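Local coordinates for protein AGR_L_2016p (Agrobacterium tumefaciens, PDB 2GVH) that probably hydrolyses acyl-CoA thioesters to free coenzyme A and a carboxylic acid, using two hotdog thioesterase units joined in one chain, at residues 30-35 with 190-195; 45-50 with 109-114; 57-62 with 129-134. All blocks are in the same frame, centred on the assembly; numbering follows the deposited sequence.

Contact 1: 30-35 with 190-195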
# COMPACT_ATOMS: atom_id res chain seq x y z
N ARG B 30 -7.79 -3.22 -20.15
CA ARG B 30 -6.48 -2.62 -20.01
C ARG B 30 -6.28 -2.04 -18.63
O ARG B 30 -7.18 -1.43 -18.10
CB ARG B 30 -6.27 -1.57 -21.10
CG ARG B 30 -6.94 -2.03 -22.40
CD ARG B 30 -7.07 -0.94 -23.46
NE ARG B 30 -6.03 -1.14 -24.45
CZ ARG B 30 -6.22 -1.82 -25.57
NH1 ARG B 30 -7.41 -2.31 -25.85
NH2 ARG B 30 -5.22 -1.98 -26.41
N LEU B 31 -5.09 -2.25 -18.07
CA LEU B 31 -4.71 -1.73 -16.75
C LEU B 31 -3.34 -1.07 -16.90
O LEU B 31 -2.43 -1.67 -17.44
CB LEU B 31 -4.56 -2.89 -15.77
CG LEU B 31 -4.33 -2.65 -14.28
CD1 LEU B 31 -4.97 -3.79 -13.51
CD2 LEU B 31 -2.83 -2.52 -13.90
N ILE B 32 -3.19 0.14 -16.41
CA ILE B 32 -2.03 0.92 -16.73
C ILE B 32 -1.35 1.39 -15.47
O ILE B 32 -2.00 1.92 -14.58
CB ILE B 32 -2.38 2.12 -17.65
CG1 ILE B 32 -2.66 1.60 -19.05
CG2 ILE B 32 -1.20 3.00 -17.77
CD1 ILE B 32 -3.20 2.58 -20.05
N ASP B 33 -0.04 1.17 -15.39
CA ASP B 33 0.75 1.67 -14.28
C ASP B 33 1.92 2.51 -14.76
O ASP B 33 2.52 2.24 -15.77
CB ASP B 33 1.27 0.51 -13.46
CG ASP B 33 1.76 0.96 -12.07
OD1 ASP B 33 1.47 2.12 -11.64
OD2 ASP B 33 2.44 0.14 -11.40
N ILE B 34 2.23 3.56 -14.04
CA ILE B 34 3.37 4.41 -14.38
C ILE B 34 4.58 4.10 -13.55
O ILE B 34 4.46 4.04 -12.35
CB ILE B 34 3.06 5.86 -14.14
CG1 ILE B 34 1.87 6.26 -14.97
CG2 ILE B 34 4.27 6.74 -14.49
CD1 ILE B 34 0.99 7.13 -14.20
N VAL B 35 5.74 3.92 -14.18
CA VAL B 35 7.02 3.87 -13.43
C VAL B 35 7.76 5.17 -13.74
O VAL B 35 8.15 5.39 -14.88
CB VAL B 35 7.89 2.67 -13.87
CG1 VAL B 35 9.22 2.67 -13.18
CG2 VAL B 35 7.19 1.38 -13.63
N ALA B 190 -5.38 11.08 -16.61
CA ALA B 190 -5.04 12.34 -17.27
C ALA B 190 -3.53 12.43 -17.55
O ALA B 190 -3.09 12.92 -18.59
CB ALA B 190 -5.44 13.50 -16.42
N PHE B 191 -2.72 11.94 -16.62
CA PHE B 191 -1.30 11.89 -16.85
C PHE B 191 -0.96 11.00 -18.03
O PHE B 191 -0.18 11.37 -18.87
CB PHE B 191 -0.59 11.39 -15.60
CG PHE B 191 0.85 11.18 -15.81
CD1 PHE B 191 1.31 10.05 -16.50
CD2 PHE B 191 1.77 12.12 -15.39
CE1 PHE B 191 2.65 9.86 -16.75
CE2 PHE B 191 3.12 11.92 -15.63
CZ PHE B 191 3.56 10.79 -16.31
N VAL B 192 -1.59 9.83 -18.11
CA VAL B 192 -1.35 8.90 -19.20
C VAL B 192 -1.66 9.55 -20.55
O VAL B 192 -0.77 9.72 -21.37
CB VAL B 192 -2.15 7.59 -18.99
CG1 VAL B 192 -2.26 6.74 -20.31
CG2 VAL B 192 -1.57 6.78 -17.84
N ALA B 193 -2.91 9.94 -20.79
CA ALA B 193 -3.32 10.62 -22.03
C ALA B 193 -2.49 11.85 -22.42
O ALA B 193 -2.04 11.93 -23.56
CB ALA B 193 -4.79 11.02 -21.98
N ALA B 194 -2.30 12.80 -21.51
CA ALA B 194 -1.37 13.93 -21.75
C ALA B 194 -0.00 13.50 -22.22
O ALA B 194 0.49 13.96 -23.24
CB ALA B 194 -1.19 14.81 -20.47
N SER B 195 0.60 12.60 -21.47
CA SER B 195 2.01 12.24 -21.68
C SER B 195 2.17 11.50 -22.97
O SER B 195 3.09 11.76 -23.73
CB SER B 195 2.53 11.38 -20.53
OG SER B 195 3.81 10.92 -20.85
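I34 and F191 meet where two hotdog folds of one chain lie against each other: an edge strand of the first unit's sheet faces the long helix of the second. The delta methyl of I34 leads, with I34 CD1 3.7 Å from F191 CD1, and I34 CG1 follows behind it at 4.1 Å from F191 CE1. Both carbons of the isoleucine meet this pair of ring atoms obliquely. F191 has its CG anti to the backbone N and beside the carbonyl carbon (chi1 174°), and from there the ring's CD1 and CE1 reach I34.

Two residues back on the strand, I32 makes a single methyl-to-methyl contact, its CG2 lying 3.8 Å from CG2 of V192. That V192 methyl also comes, more loosely, within 4.5 Å of I34 CD1, so one valine methyl touches both isoleucines. Beta-branched residues suit both partners here: they hold their methyls close to the backbone and in few rotations, filling the gap between a strand and a helix whose axes stay 10.0 Å apart and cross at 78°.

No hydrogen bond joins the segments, so the join is apolar and buried. Around it, I32 also packs on M162 and I90, V192 on V160, and F191 on V202. R30 is backbone-bonded to V163, which ties the edge strands of the two units to each other. D33 turns its CB away from segment 190-195; its carboxylate has weak partners in H42 and, at long range, K188 of the same helix 179-198. D33 OD1 also receives a weak, strongly bent bond from I34 N, 2.9 Å long.

Contact 2: 45-50 with 109-114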
# COMPACT_ATOMS: atom_id res chain seq x y z
N THR B 45 10.66 -3.85 -9.08
CA THR B 45 9.57 -4.74 -8.71
C THR B 45 8.60 -4.95 -9.84
O THR B 45 8.08 -6.05 -10.02
CB THR B 45 8.77 -4.22 -7.49
OG1 THR B 45 8.34 -2.87 -7.71
CG2 THR B 45 9.60 -4.33 -6.22
N LEU B 46 8.36 -3.89 -10.61
CA LEU B 46 7.44 -3.98 -11.73
C LEU B 46 8.03 -4.80 -12.88
O LEU B 46 7.33 -5.58 -13.50
CB LEU B 46 7.04 -2.60 -12.20
CG LEU B 46 5.83 -2.65 -13.13
CD1 LEU B 46 4.76 -1.73 -12.66
CD2 LEU B 46 6.29 -2.29 -14.50
N PHE B 47 9.31 -4.60 -13.18
CA PHE B 47 9.98 -5.49 -14.12
C PHE B 47 10.57 -6.59 -13.26
O PHE B 47 11.79 -6.70 -13.04
CB PHE B 47 11.01 -4.73 -14.92
CG PHE B 47 10.43 -3.61 -15.72
CD1 PHE B 47 9.69 -3.87 -16.86
CD2 PHE B 47 10.62 -2.28 -15.33
CE1 PHE B 47 9.15 -2.85 -17.60
CE2 PHE B 47 10.10 -1.24 -16.07
CZ PHE B 47 9.35 -1.53 -17.21
N GLY B 48 9.65 -7.40 -12.75
CA GLY B 48 9.91 -8.33 -11.65
C GLY B 48 8.54 -8.82 -11.24
O GLY B 48 7.60 -8.84 -12.06
N GLY B 49 8.43 -9.18 -9.97
CA GLY B 49 7.27 -9.89 -9.45
C GLY B 49 5.98 -9.09 -9.52
O GLY B 49 4.91 -9.63 -9.81
N THR B 50 6.09 -7.79 -9.28
CA THR B 50 4.92 -6.97 -9.31
C THR B 50 4.36 -6.96 -10.71
O THR B 50 3.11 -7.05 -10.90
CB THR B 50 5.19 -5.57 -8.81
OG1 THR B 50 5.68 -5.66 -7.46
CG2 THR B 50 3.92 -4.75 -8.78
N VAL B 109 -2.44 -12.26 -21.87
CA VAL B 109 -2.08 -10.98 -21.30
C VAL B 109 -0.79 -10.46 -21.91
O VAL B 109 0.22 -11.17 -21.95
CB VAL B 109 -1.91 -11.09 -19.78
CG1 VAL B 109 -1.42 -9.77 -19.16
CG2 VAL B 109 -3.22 -11.51 -19.18
N GLU B 110 -0.82 -9.21 -22.35
CA GLU B 110 0.36 -8.58 -22.90
C GLU B 110 0.76 -7.45 -21.99
O GLU B 110 -0.08 -6.68 -21.54
CB GLU B 110 0.08 -8.03 -24.30
CG GLU B 110 0.47 -8.94 -25.44
N MSE B 111 2.06 -7.37 -21.73
CA MSE B 111 2.64 -6.30 -20.93
C MSE B 111 3.59 -5.43 -21.77
O MSE B 111 4.73 -5.82 -22.12
CB MSE B 111 3.37 -6.86 -19.71
CG MSE B 111 4.26 -5.83 -19.00
SE MSE B 111 5.28 -6.59 -17.48
CE MSE B 111 6.34 -5.09 -17.03
N VAL B 112 3.14 -4.23 -22.10
CA VAL B 112 3.94 -3.38 -22.93
C VAL B 112 4.42 -2.12 -22.20
O VAL B 112 3.65 -1.34 -21.67
CB VAL B 112 3.16 -2.97 -24.16
CG1 VAL B 112 3.98 -1.96 -24.96
CG2 VAL B 112 2.79 -4.22 -25.00
N ALA B 113 5.71 -1.90 -22.21
CA ALA B 113 6.25 -0.72 -21.59
C ALA B 113 6.68 0.24 -22.67
O ALA B 113 7.38 -0.15 -23.59
CB ALA B 113 7.42 -1.10 -20.71
N GLU B 114 6.24 1.50 -22.57
CA GLU B 114 6.67 2.55 -23.48
C GLU B 114 7.36 3.65 -22.70
O GLU B 114 6.84 4.04 -21.66
CB GLU B 114 5.46 3.11 -24.22
CG GLU B 114 4.97 2.23 -25.32
CD GLU B 114 3.68 2.71 -25.98
OE1 GLU B 114 3.44 3.94 -26.08
OE2 GLU B 114 2.90 1.83 -26.41
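F47 turns its CG anti to its own carbonyl carbon (chi1 -60°), while M111, a selenomethionine, stretches out from its strand with CG anti to the backbone N (chi1 167°) and every later torsion extended. The two side chains meet inside the first hotdog fold, where the link between helices 40-46 and 49-67 lies over the sheet. A long, unbranched residue suits M111, since its terminal methyl must cross from the strand to that link. M111 CE ends 3.6 Å from F47 CD1, approaching the ring obliquely, and 3.8 Å from CD2 of L46. L46 in turn places CD2 over the centre of the F47 ring, 4.1 Å above its plane, so the leucine and selenomethionine methyls approach from the same side of the ring.

F47 is the centre of an inverse gamma turn, which ends helix 40-46 and puts G48 at the N-cap position of helix 49-67. Further out, H43, Q83 and P84 also touch F47, and F93 touches M111. The small methyl of A113 meets the aromatic group at its rim: A113 CB lies at the ring's edge, in plane, 4.0 Å from both CE1 and CZ of F47.

Contact 3: 57-62 with 129-134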
# COMPACT_ATOMS: atom_id res chain seq x y z
N ARG B 57 -3.65 -9.66 -12.20
CA ARG B 57 -4.83 -8.82 -11.85
C ARG B 57 -5.72 -8.52 -13.08
O ARG B 57 -6.95 -8.69 -13.03
CB ARG B 57 -4.44 -7.54 -11.13
CG ARG B 57 -5.56 -6.95 -10.22
CD ARG B 57 -5.22 -5.53 -9.73
NE ARG B 57 -4.01 -5.57 -8.96
CZ ARG B 57 -3.13 -4.58 -8.85
NH1 ARG B 57 -3.31 -3.42 -9.47
NH2 ARG B 57 -2.05 -4.76 -8.11
N VAL B 58 -5.13 -8.12 -14.19
CA VAL B 58 -5.96 -7.74 -15.32
C VAL B 58 -6.56 -8.98 -15.99
O VAL B 58 -7.62 -8.92 -16.62
CB VAL B 58 -5.18 -6.86 -16.31
CG1 VAL B 58 -3.83 -7.51 -16.70
CG2 VAL B 58 -6.02 -6.50 -17.51
N ALA B 59 -5.88 -10.10 -15.83
CA ALA B 59 -6.43 -11.37 -16.25
C ALA B 59 -7.70 -11.66 -15.49
O ALA B 59 -8.74 -11.96 -16.09
CB ALA B 59 -5.44 -12.44 -16.04
N PHE B 60 -7.58 -11.57 -14.17
CA PHE B 60 -8.67 -11.74 -13.25
C PHE B 60 -9.90 -10.90 -13.63
O PHE B 60 -11.01 -11.46 -13.87
CB PHE B 60 -8.20 -11.45 -11.82
CG PHE B 60 -9.31 -11.36 -10.83
CD1 PHE B 60 -9.85 -12.50 -10.27
CD2 PHE B 60 -9.82 -10.13 -10.45
CE1 PHE B 60 -10.89 -12.42 -9.34
CE2 PHE B 60 -10.86 -10.05 -9.52
CZ PHE B 60 -11.38 -11.19 -8.96
N ILE B 61 -9.68 -9.59 -13.73
CA ILE B 61 -10.74 -8.66 -14.15
C ILE B 61 -11.38 -9.13 -15.47
O ILE B 61 -12.61 -9.17 -15.58
CB ILE B 61 -10.19 -7.25 -14.31
CG1 ILE B 61 -9.63 -6.72 -12.97
CG2 ILE B 61 -11.25 -6.32 -14.86
CD1 ILE B 61 -8.89 -5.37 -13.10
N ALA B 62 -10.56 -9.46 -16.46
CA ALA B 62 -11.09 -9.87 -17.75
C ALA B 62 -12.05 -11.04 -17.61
O ALA B 62 -13.21 -10.95 -18.03
CB ALA B 62 -9.99 -10.22 -18.72
N PHE B 129 -2.90 -17.12 -18.93
CA PHE B 129 -3.45 -17.45 -17.63
C PHE B 129 -4.65 -18.33 -17.73
O PHE B 129 -5.53 -18.10 -18.55
CB PHE B 129 -3.81 -16.19 -16.88
CG PHE B 129 -2.64 -15.45 -16.38
CD1 PHE B 129 -1.91 -14.61 -17.22
CD2 PHE B 129 -2.26 -15.56 -15.05
CE1 PHE B 129 -0.79 -13.89 -16.73
CE2 PHE B 129 -1.12 -14.85 -14.54
CZ PHE B 129 -0.39 -14.02 -15.38
N HIS B 130 -4.69 -19.36 -16.90
CA HIS B 130 -5.83 -20.24 -16.88
C HIS B 130 -6.66 -19.97 -15.65
O HIS B 130 -6.30 -20.41 -14.54
CB HIS B 130 -5.40 -21.70 -16.96
CG HIS B 130 -4.62 -22.03 -18.19
ND1 HIS B 130 -5.21 -22.49 -19.35
CD2 HIS B 130 -3.29 -21.95 -18.45
CE1 HIS B 130 -4.28 -22.69 -20.27
NE2 HIS B 130 -3.11 -22.37 -19.75
N MSE B 131 -7.73 -19.20 -15.84
CA MSE B 131 -8.65 -18.90 -14.74
C MSE B 131 -9.67 -20.02 -14.69
O MSE B 131 -9.90 -20.68 -15.68
CB MSE B 131 -9.36 -17.57 -14.94
CG MSE B 131 -8.45 -16.43 -15.36
SE MSE B 131 -6.92 -16.19 -14.21
CE MSE B 131 -7.77 -15.39 -12.64
N VAL B 132 -10.23 -20.25 -13.50
CA VAL B 132 -11.28 -21.22 -13.27
C VAL B 132 -12.35 -20.53 -12.45
O VAL B 132 -12.04 -19.75 -11.53
CB VAL B 132 -10.75 -22.44 -12.51
CG1 VAL B 132 -11.90 -23.36 -12.08
CG2 VAL B 132 -9.75 -23.20 -13.34
N ALA B 133 -13.60 -20.80 -12.80
CA ALA B 133 -14.75 -20.18 -12.15
C ALA B 133 -15.08 -20.96 -10.91
O ALA B 133 -15.13 -22.18 -10.95
CB ALA B 133 -15.93 -20.19 -13.10
N ILE B 134 -15.29 -20.28 -9.79
CA ILE B 134 -15.84 -20.93 -8.59
C ILE B 134 -17.17 -20.26 -8.27
O ILE B 134 -17.22 -19.32 -7.47
CB ILE B 134 -14.91 -20.81 -7.35
CG1 ILE B 134 -13.46 -21.19 -7.69
CG2 ILE B 134 -15.49 -21.64 -6.19
CD1 ILE B 134 -13.19 -22.64 -7.84
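A59 presents a small bump, its methyl, to the hollow between F129 and M131, and M131 in turn hooks its own methyl against the next residue of the helix, F60. Alanine's short side chain suits this spot, since the CA atoms of A59 and F129 are only 6.9 Å apart. A59 CB touches the base of the aromatic side chain, 4.1 Å from F129 CG, meeting the ring obliquely. The same CB of A59 is also 4.4 Å from SE of M131, a selenomethionine.

M131 fits by folding. Its unbranched chain bends at chi2 (-53°) and again at chi3 (-74°), and so CE curls back to the helix. There M131 CE rests 3.8 Å from F60 CA and 4.0 Å from F60 CB, at the edge of the phenyl ring and near its plane. Thus the methyl fills the angle where the F60 side chain leaves the backbone, while the ring extends past it. With no hydrogen bond across, the segments meet through apolar contacts.

The segment axes are 9.4 Å apart at closest approach and 42° from parallel, the helix being the one that a hotdog sheet wraps around. On the strand side, F71 and T73 of strand 71-80 border M131. Helix 49-67 reaches the second hotdog unit through I165, which touches F60 and I61, and F60 also stacks edge-to-face with F178 of the second subunit.

All three contacts reach the first five-stranded sheet. Contacts 2 and 3 tie it to its own helix 49-67 and the turn before it, through neighbouring strands 104-115 and 121-133; contact 1 joins its edge strand 29-35 to the helix of the second hotdog unit. Their centres lie about 14 Å (1 and 2), 17 Å (2 and 3) and 23 Å (1 and 3) apart. Along the chain, contacts 2 and 3 alternate, and both fall between the two segments of contact 1. V109 packs on A59 and F129, so contacts 2 and 3 adjoin inside the first unit, whereas contact 1 joins the units; L31 meets V58, and V35 meets L46.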